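Local atomic coordinates of protein angel homolog 2 (Homo sapiens, PDB entry 6RVZ), a protein that probably acts as a metal-dependent hydrolase on RNA 2',3'-cyclic phosphate ends and is thought to bind 3' untranslated regions of mRNA. Residues D236-P241 and I361-I366; V352-S357 and S416-L421. One frame throughout, in Å; residues are numbered along the deposited sequence.

Contact 1: D236-P241 and I361-I366; sequences DFNSVP and ITVDYI. With KL2 (adenosine-2',3'-vanadate), chain B.
Tyr365 meets the 236-241 backbone edge-on, hydroxyl first. Its OH donates to Ser239 O at 2.6 Å, from a position tilted 27° out of the carbonyl plane, while Ser239 O lies in the plane of the ring, at its edge. Pro241 presents its CD and CG beside the same hydroxyl, and the proline crosses the Thr362 side chain at about a right angle, its CG nearest Thr362 CG2. On the CD2 side of the tyrosine, Phe237 comes in obliquely, CD1 being 3.9 Å from Tyr365 CD2. Tyr246 and His342 also meet the tyrosine ring.

Nearer the bound nucleotide, backbone and side chains share the work. Phe237 N donates to Val363 O at 3.0 Å, next to the antiparallel, non-hydrogen-bonded pair Asp236-Asp364, whose side chains occupy one face of the sheet. Asp236 holds CG anti to its own N (chi1 -173°), which brings the carboxylate alongside Val363, with OD1 3.3 Å from CG2. That OD1 also accepts from Asn238 N at 3.2 Å, closing an Asx turn that ties the loop to the acid, and Asn58 donates to OD2. The Asp236 and Asp364 carboxylates are turned 60° apart, with Asp364 OD1 3.5 Å from Asp236 CB. Asp364 OD2 accepts from Thr353.

Asn238 turns from Val363 toward the adenosine-2',3'-vanadate: ND2 donates to its O3' at 3.2 Å and also to Leu196 O. Asp236 OD1 lies 2.8 Å from vanadate O1V. An Asp-Phe-Asn sequence at the end of a strand, facing a phosphate mimic across from an aspartate on a neighbouring strand, is characteristic of the active site of the DNase I-like endonuclease/exonuclease/phosphatase fold.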
loop_
_atom_site.group_PDB
_atom_site.type_symbol
_atom_site.label_atom_id
_atom_site.label_comp_id
_atom_site.label_asym_id
_atom_site.label_seq_id
_atom_site.Cartn_x
_atom_site.Cartn_y
_atom_site.Cartn_z
ATOM N N ASP A 236 0.846 0.477 -2.034
ATOM C CA ASP A 236 1.843 0.251 -3.062
ATOM C C ASP A 236 3.191 0.709 -2.505
ATOM O O ASP A 236 3.442 1.907 -2.388
ATOM C CB ASP A 236 1.431 0.996 -4.334
ATOM C CG ASP A 236 2.303 0.725 -5.545
ATOM O OD1 ASP A 236 3.448 0.257 -5.358
ATOM O OD2 ASP A 236 1.826 0.991 -6.670
ATOM N N PHE A 237 4.047 -0.255 -2.150
ATOM C CA PHE A 237 5.316 0.027 -1.496
ATOM C C PHE A 237 6.457 0.094 -2.514
ATOM O O PHE A 237 7.593 0.380 -2.141
ATOM C CB PHE A 237 5.573 -1.020 -0.408
ATOM C CG PHE A 237 4.656 -0.900 0.784
ATOM C CD1 PHE A 237 3.356 -1.379 0.729
ATOM C CD2 PHE A 237 5.085 -0.291 1.954
ATOM C CE1 PHE A 237 2.507 -1.259 1.819
ATOM C CE2 PHE A 237 4.236 -0.172 3.043
ATOM C CZ PHE A 237 2.948 -0.655 2.975
ATOM N N ASN A 238 6.151 -0.167 -3.796
ATOM C CA ASN A 238 7.121 -0.102 -4.885
ATOM C C ASN A 238 8.372 -0.907 -4.524
ATOM O O ASN A 238 9.486 -0.543 -4.900
ATOM C CB ASN A 238 7.424 1.351 -5.277
ATOM C CG ASN A 238 6.517 1.873 -6.373
ATOM O OD1 ASN A 238 6.281 1.189 -7.367
ATOM N ND2 ASN A 238 6.016 3.087 -6.211
ATOM N N SER A 239 8.160 -2.023 -3.814
ATOM C CA SER A 239 9.215 -2.912 -3.355
ATOM C C SER A 239 8.725 -4.349 -3.507
ATOM O O SER A 239 7.548 -4.617 -3.277
ATOM C CB SER A 239 9.603 -2.615 -1.922
ATOM O OG SER A 239 9.931 -1.244 -1.749
ATOM N N VAL A 240 9.630 -5.262 -3.884
ATOM C CA VAL A 240 9.260 -6.618 -4.265
ATOM C C VAL A 240 9.428 -7.544 -3.062
ATOM O O VAL A 240 10.170 -7.224 -2.132
ATOM C CB VAL A 240 10.074 -7.108 -5.480
ATOM C CG1 VAL A 240 9.841 -6.227 -6.697
ATOM C CG2 VAL A 240 11.562 -7.221 -5.179
ATOM N N PRO A 241 8.747 -8.717 -3.032
ATOM C CA PRO A 241 8.904 -9.666 -1.929
ATOM C C PRO A 241 10.365 -10.084 -1.780
ATOM O O PRO A 241 11.064 -10.238 -2.777
ATOM C CB PRO A 241 8.022 -10.861 -2.330
ATOM C CG PRO A 241 7.038 -10.289 -3.327
ATOM C CD PRO A 241 7.801 -9.200 -4.051
ATOM N N ILE A 361 5.500 -7.538 -11.629
ATOM C CA ILE A 361 6.035 -7.746 -10.289
ATOM C C ILE A 361 4.919 -7.602 -9.251
ATOM O O ILE A 361 3.825 -7.136 -9.565
ATOM C CB ILE A 361 7.183 -6.751 -10.007
ATOM C CG1 ILE A 361 6.736 -5.299 -10.210
ATOM C CG2 ILE A 361 8.416 -7.085 -10.837
ATOM C CD1 ILE A 361 7.817 -4.268 -9.963
ATOM N N THR A 362 5.219 -8.025 -8.011
ATOM C CA THR A 362 4.440 -7.691 -6.825
ATOM C C THR A 362 5.058 -6.459 -6.158
ATOM O O THR A 362 6.231 -6.484 -5.795
ATOM C CB THR A 362 4.392 -8.868 -5.835
ATOM O OG1 THR A 362 3.540 -9.893 -6.350
ATOM C CG2 THR A 362 3.900 -8.471 -4.458
ATOM N N VAL A 363 4.273 -5.376 -6.028
ATOM C CA VAL A 363 4.662 -4.204 -5.251
ATOM C C VAL A 363 3.541 -3.798 -4.290
ATOM O O VAL A 363 3.723 -2.866 -3.510
ATOM C CB VAL A 363 5.066 -3.016 -6.151
ATOM C CG1 VAL A 363 6.318 -3.315 -6.962
ATOM C CG2 VAL A 363 3.934 -2.565 -7.064
ATOM N N ASP A 364 2.396 -4.498 -4.341
ATOM C CA ASP A 364 1.240 -4.204 -3.508
ATOM C C ASP A 364 1.141 -5.259 -2.408
ATOM O O ASP A 364 1.423 -6.432 -2.648
ATOM C CB ASP A 364 -0.047 -4.174 -4.339
ATOM C CG ASP A 364 -0.016 -3.183 -5.489
ATOM O OD1 ASP A 364 -0.217 -1.976 -5.231
ATOM O OD2 ASP A 364 0.220 -3.625 -6.631
ATOM N N TYR A 365 0.740 -4.828 -1.203
ATOM C CA TYR A 365 0.655 -5.706 -0.046
ATOM C C TYR A 365 -0.532 -5.315 0.835
ATOM O O TYR A 365 -0.929 -4.151 0.878
ATOM C CB TYR A 365 1.955 -5.659 0.765
ATOM C CG TYR A 365 3.201 -5.974 -0.023
ATOM C CD1 TYR A 365 3.669 -7.273 -0.145
ATOM C CD2 TYR A 365 3.908 -4.969 -0.666
ATOM C CE1 TYR A 365 4.808 -7.565 -0.881
ATOM C CE2 TYR A 365 5.046 -5.243 -1.406
ATOM C CZ TYR A 365 5.499 -6.546 -1.513
ATOM O OH TYR A 365 6.621 -6.820 -2.236
ATOM N N ILE A 366 -1.105 -6.319 1.512
ATOM C CA ILE A 366 -1.919 -6.111 2.699
ATOM C C ILE A 366 -1.187 -6.769 3.867
ATOM O O ILE A 366 -1.087 -7.993 3.922
ATOM C CB ILE A 366 -3.345 -6.676 2.531
ATOM C CG1 ILE A 366 -4.080 -6.045 1.345
ATOM C CG2 ILE A 366 -4.132 -6.520 3.827
ATOM C CD1 ILE A 366 -5.442 -6.655 1.060
HETATM O O2V KL2 B . 4.905 1.240 -10.721
HETATM V V KL2 B . 3.590 2.339 -9.746
HETATM O "O2'" KL2 B . 3.529 3.631 -11.258
HETATM O O1V KL2 B . 3.734 1.098 -8.057
HETATM O O3V KL2 B . 1.534 1.992 -9.974
HETATM O "O3'" KL2 B . 4.210 3.959 -8.758
HETATM C "C3'" KL2 B . 4.504 5.062 -9.616
HETATM C "C2'" KL2 B . 4.506 4.642 -11.073
HETATM C "C4'" KL2 B . 3.460 6.163 -9.609
HETATM C "C5'" KL2 B . 3.656 7.114 -8.432
HETATM O "O5'" KL2 B . 4.870 7.857 -8.593
HETATM O "O4'" KL2 B . 3.590 6.807 -10.892
HETATM C "C1'" KL2 B . 4.172 5.902 -11.850
HETATM N N1 KL2 B . 8.187 5.014 -15.055
HETATM C C2 KL2 B . 7.188 4.183 -14.715
HETATM N N3 KL2 B . 6.215 4.563 -13.870
HETATM C C4 KL2 B . 6.227 5.807 -13.334
HETATM C C5 KL2 B . 7.254 6.678 -13.668
HETATM C C6 KL2 B . 8.246 6.263 -14.546
HETATM N N6 KL2 B . 9.258 7.096 -14.887
HETATM N N7 KL2 B . 7.042 7.827 -13.007
HETATM C C8 KL2 B . 5.913 7.662 -12.293
HETATM N N9 KL2 B . 5.414 6.440 -12.481
#

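Contact 2: V352-S357 and S416-L421; sequences VTTCHS and SDHLPL. With ADN (adenosine), chain D; KL2 (adenosine-2',3'-vanadate), chain B.
Backbone hydrogen bonds join the two segments about the Thr354-His418 bridge: Leu419 N donates to Thr353 O at 2.8 Å, and Cys355 N to Asp417 O at 3.0 Å. That Asp417 oxygen is gripped twice, because Thr354 places OG1 anti to its backbone N (chi1 -172°), from where the hydroxyl donates at 2.9 Å to Asp417 O from well above the carbonyl plane. Thr353 and Thr354 both face Ile361, a classic beta bulge.

Aromatic contact follows from the same threonine: Thr354 CB sits 3.7 Å from the centroid of the His418 ring, a CH-pi contact only 12° off the ring normal. The imidazole, covered on that face, uses both nitrogens, NE2 donating to vanadate O3V at 2.6 Å and ND1 paired with Asp364 OD2, the Asp-His pairing expected in a DNase I-like active site. An alanine in place of His418 would probably leave O3V without this donor, Asp364 without one mate and Thr354 CB facing a gap.

Among the looser contacts, Asp417 OD2, which pairs with Tyr72, meets the edge of His356 at CD2, 3.4 Å away. The apolar contribution is slight, Thr353 CG2 lying 4.1 Å from Leu421 CD1.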
loop_
_atom_site.group_PDB
_atom_site.type_symbol
_atom_site.label_atom_id
_atom_site.label_comp_id
_atom_site.label_asym_id
_atom_site.label_seq_id
_atom_site.Cartn_x
_atom_site.Cartn_y
_atom_site.Cartn_z
ATOM N N VAL A 352 2.081 -11.792 -9.245
ATOM C CA VAL A 352 2.286 -10.409 -9.653
ATOM C C VAL A 352 1.054 -9.597 -9.253
ATOM O O VAL A 352 -0.052 -10.131 -9.198
ATOM C CB VAL A 352 2.595 -10.283 -11.161
ATOM C CG1 VAL A 352 3.822 -11.089 -11.561
ATOM C CG2 VAL A 352 1.412 -10.671 -12.031
ATOM N N THR A 353 1.270 -8.309 -8.945
ATOM C CA THR A 353 0.201 -7.379 -8.617
ATOM C C THR A 353 0.109 -6.270 -9.669
ATOM O O THR A 353 -0.885 -5.546 -9.696
ATOM C CB THR A 353 0.376 -6.800 -7.203
ATOM O OG1 THR A 353 1.492 -5.909 -7.177
ATOM C CG2 THR A 353 0.569 -7.865 -6.144
ATOM N N THR A 354 1.140 -6.135 -10.526
ATOM C CA THR A 354 1.165 -5.139 -11.592
ATOM C C THR A 354 1.764 -5.759 -12.859
ATOM O O THR A 354 2.731 -6.511 -12.775
ATOM C CB THR A 354 1.913 -3.871 -11.143
ATOM O OG1 THR A 354 1.740 -2.864 -12.140
ATOM C CG2 THR A 354 3.394 -4.082 -10.911
ATOM N N CYS A 355 1.175 -5.442 -14.025
ATOM C CA CYS A 355 1.647 -5.919 -15.322
ATOM C C CYS A 355 1.431 -4.841 -16.387
ATOM O O CYS A 355 0.297 -4.443 -16.639
ATOM C CB CYS A 355 0.926 -7.200 -15.742
ATOM S SG CYS A 355 1.667 -8.040 -17.170
ATOM N N HIS A 356 2.522 -4.355 -16.999
ATOM C CA HIS A 356 2.444 -3.470 -18.155
ATOM C C HIS A 356 3.634 -3.755 -19.078
ATOM O O HIS A 356 4.303 -4.772 -18.906
ATOM C CB HIS A 356 2.273 -2.003 -17.708
ATOM C CG HIS A 356 3.301 -1.494 -16.753
ATOM N ND1 HIS A 356 4.656 -1.570 -17.005
ATOM C CD2 HIS A 356 3.172 -0.858 -15.566
ATOM C CE1 HIS A 356 5.319 -1.029 -16.003
ATOM N NE2 HIS A 356 4.432 -0.584 -15.106
ATOM N N SER A 357 3.888 -2.874 -20.061
ATOM C CA SER A 357 4.884 -3.123 -21.096
ATOM C C SER A 357 6.271 -3.399 -20.511
ATOM O O SER A 357 7.048 -4.127 -21.122
ATOM C CB SER A 357 4.950 -1.983 -22.092
ATOM O OG SER A 357 3.773 -1.919 -22.885
ATOM N N SER A 416 -7.125 -1.492 -14.635
ATOM C CA SER A 416 -5.915 -0.953 -14.029
ATOM C C SER A 416 -4.712 -1.789 -14.457
ATOM O O SER A 416 -4.874 -2.938 -14.861
ATOM C CB SER A 416 -6.022 -0.897 -12.526
ATOM O OG SER A 416 -4.798 -0.453 -11.948
ATOM N N ASP A 417 -3.507 -1.210 -14.346
ATOM C CA ASP A 417 -2.273 -1.946 -14.584
ATOM C C ASP A 417 -1.864 -2.699 -13.316
ATOM O O ASP A 417 -0.863 -3.410 -13.327
ATOM C CB ASP A 417 -1.163 -1.049 -15.146
ATOM C CG ASP A 417 -0.720 0.101 -14.259
ATOM O OD1 ASP A 417 -1.402 0.374 -13.255
ATOM O OD2 ASP A 417 0.299 0.732 -14.602
ATOM N N HIS A 418 -2.646 -2.540 -12.234
ATOM C CA HIS A 418 -2.546 -3.365 -11.038
ATOM C C HIS A 418 -3.773 -4.268 -10.907
ATOM O O HIS A 418 -4.820 -3.976 -11.480
ATOM C CB HIS A 418 -2.420 -2.490 -9.780
ATOM C CG HIS A 418 -1.143 -1.728 -9.677
ATOM N ND1 HIS A 418 -0.206 -1.993 -8.699
ATOM C CD2 HIS A 418 -0.653 -0.704 -10.404
ATOM C CE1 HIS A 418 0.816 -1.171 -8.840
ATOM N NE2 HIS A 418 0.565 -0.371 -9.878
ATOM N N LEU A 419 -3.628 -5.353 -10.133
ATOM C CA LEU A 419 -4.738 -6.189 -9.695
ATOM C C LEU A 419 -5.162 -5.753 -8.294
ATOM O O LEU A 419 -4.311 -5.399 -7.481
ATOM C CB LEU A 419 -4.294 -7.656 -9.672
ATOM C CG LEU A 419 -3.950 -8.287 -11.020
ATOM C CD1 LEU A 419 -3.387 -9.688 -10.824
ATOM C CD2 LEU A 419 -5.165 -8.328 -11.938
ATOM N N PRO A 420 -6.474 -5.771 -7.957
ATOM C CA PRO A 420 -6.916 -5.502 -6.589
ATOM C C PRO A 420 -6.576 -6.660 -5.651
ATOM O O PRO A 420 -6.795 -7.818 -5.997
ATOM C CB PRO A 420 -8.438 -5.321 -6.722
ATOM C CG PRO A 420 -8.805 -6.134 -7.945
ATOM C CD PRO A 420 -7.602 -6.040 -8.864
ATOM N N LEU A 421 -6.004 -6.329 -4.485
ATOM C CA LEU A 421 -5.779 -7.281 -3.409
ATOM C C LEU A 421 -7.016 -7.277 -2.514
ATOM O O LEU A 421 -7.593 -6.221 -2.269
ATOM C CB LEU A 421 -4.528 -6.878 -2.617
ATOM C CG LEU A 421 -3.180 -7.270 -3.227
ATOM C CD1 LEU A 421 -2.973 -6.628 -4.590
ATOM C CD2 LEU A 421 -2.038 -6.899 -2.289
HETATM O "O5'" ADN D . 4.325 -12.521 -29.418
HETATM C "C5'" ADN D . 4.498 -11.670 -28.292
HETATM C "C4'" ADN D . 3.859 -12.280 -27.070
HETATM O "O4'" ADN D . 4.223 -11.494 -25.904
HETATM C "C3'" ADN D . 2.328 -12.258 -27.115
HETATM O "O3'" ADN D . 1.776 -13.351 -26.393
HETATM C "C2'" ADN D . 2.002 -10.908 -26.464
HETATM O "O2'" ADN D . 0.759 -10.852 -25.801
HETATM C "C1'" ADN D . 3.116 -10.758 -25.430
HETATM N N9 ADN D . 3.527 -9.373 -25.202
HETATM C C8 ADN D . 3.101 -8.230 -25.842
HETATM N N7 ADN D . 3.665 -7.138 -25.379
HETATM C C5 ADN D . 4.522 -7.573 -24.369
HETATM C C6 ADN D . 5.402 -6.891 -23.488
HETATM N N6 ADN D . 5.589 -5.565 -23.486
HETATM N N1 ADN D . 6.100 -7.651 -22.595
HETATM C C2 ADN D . 5.913 -8.981 -22.593
HETATM N N3 ADN D . 5.119 -9.717 -23.375
HETATM C C4 ADN D . 4.438 -8.949 -24.253
HETATM O O2V KL2 B . 4.905 1.240 -10.721
HETATM V V KL2 B . 3.590 2.339 -9.746
HETATM O "O2'" KL2 B . 3.529 3.631 -11.258
HETATM O O1V KL2 B . 3.734 1.098 -8.057
HETATM O O3V KL2 B . 1.534 1.992 -9.974
HETATM O "O3'" KL2 B . 4.210 3.959 -8.758
HETATM C "C3'" KL2 B . 4.504 5.062 -9.616
HETATM C "C2'" KL2 B . 4.506 4.642 -11.073
HETATM C "C4'" KL2 B . 3.460 6.163 -9.609
HETATM C "C5'" KL2 B . 3.656 7.114 -8.432
HETATM O "O5'" KL2 B . 4.870 7.857 -8.593
HETATM O "O4'" KL2 B . 3.590 6.807 -10.892
HETATM C "C1'" KL2 B . 4.172 5.902 -11.850
HETATM N N1 KL2 B . 8.187 5.014 -15.055
HETATM C C2 KL2 B . 7.188 4.183 -14.715
HETATM N N3 KL2 B . 6.215 4.563 -13.870
HETATM C C4 KL2 B . 6.227 5.807 -13.334
HETATM C C5 KL2 B . 7.254 6.678 -13.668
HETATM C C6 KL2 B . 8.246 6.263 -14.546
HETATM N N6 KL2 B . 9.258 7.096 -14.887
HETATM N N7 KL2 B . 7.042 7.827 -13.007
HETATM C C8 KL2 B . 5.913 7.662 -12.293
HETATM N N9 KL2 B . 5.414 6.440 -12.481
#

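Overall arrangement
From the N terminus the segments come in the order 236-241, 352-357, 361-366 and 416-421, so the two contacts cross. Contact 1 closes a loop of 119 residues and joins the end of strand 231-236 to strand 360-369. Contact 2 closes one of 58 residues, bringing strand 354-355, the antiparallel neighbour of 360-369, onto the approach to strand 421-428. As strand 421-428 belongs to the other large sheet, the contacts together link both sheets beside the nucleotide. Their centres are about 10 Å apart, and they also meet directly, with Asp236 OD2 3.2 Å from His418 CE1. Both border the same vanadate ligand.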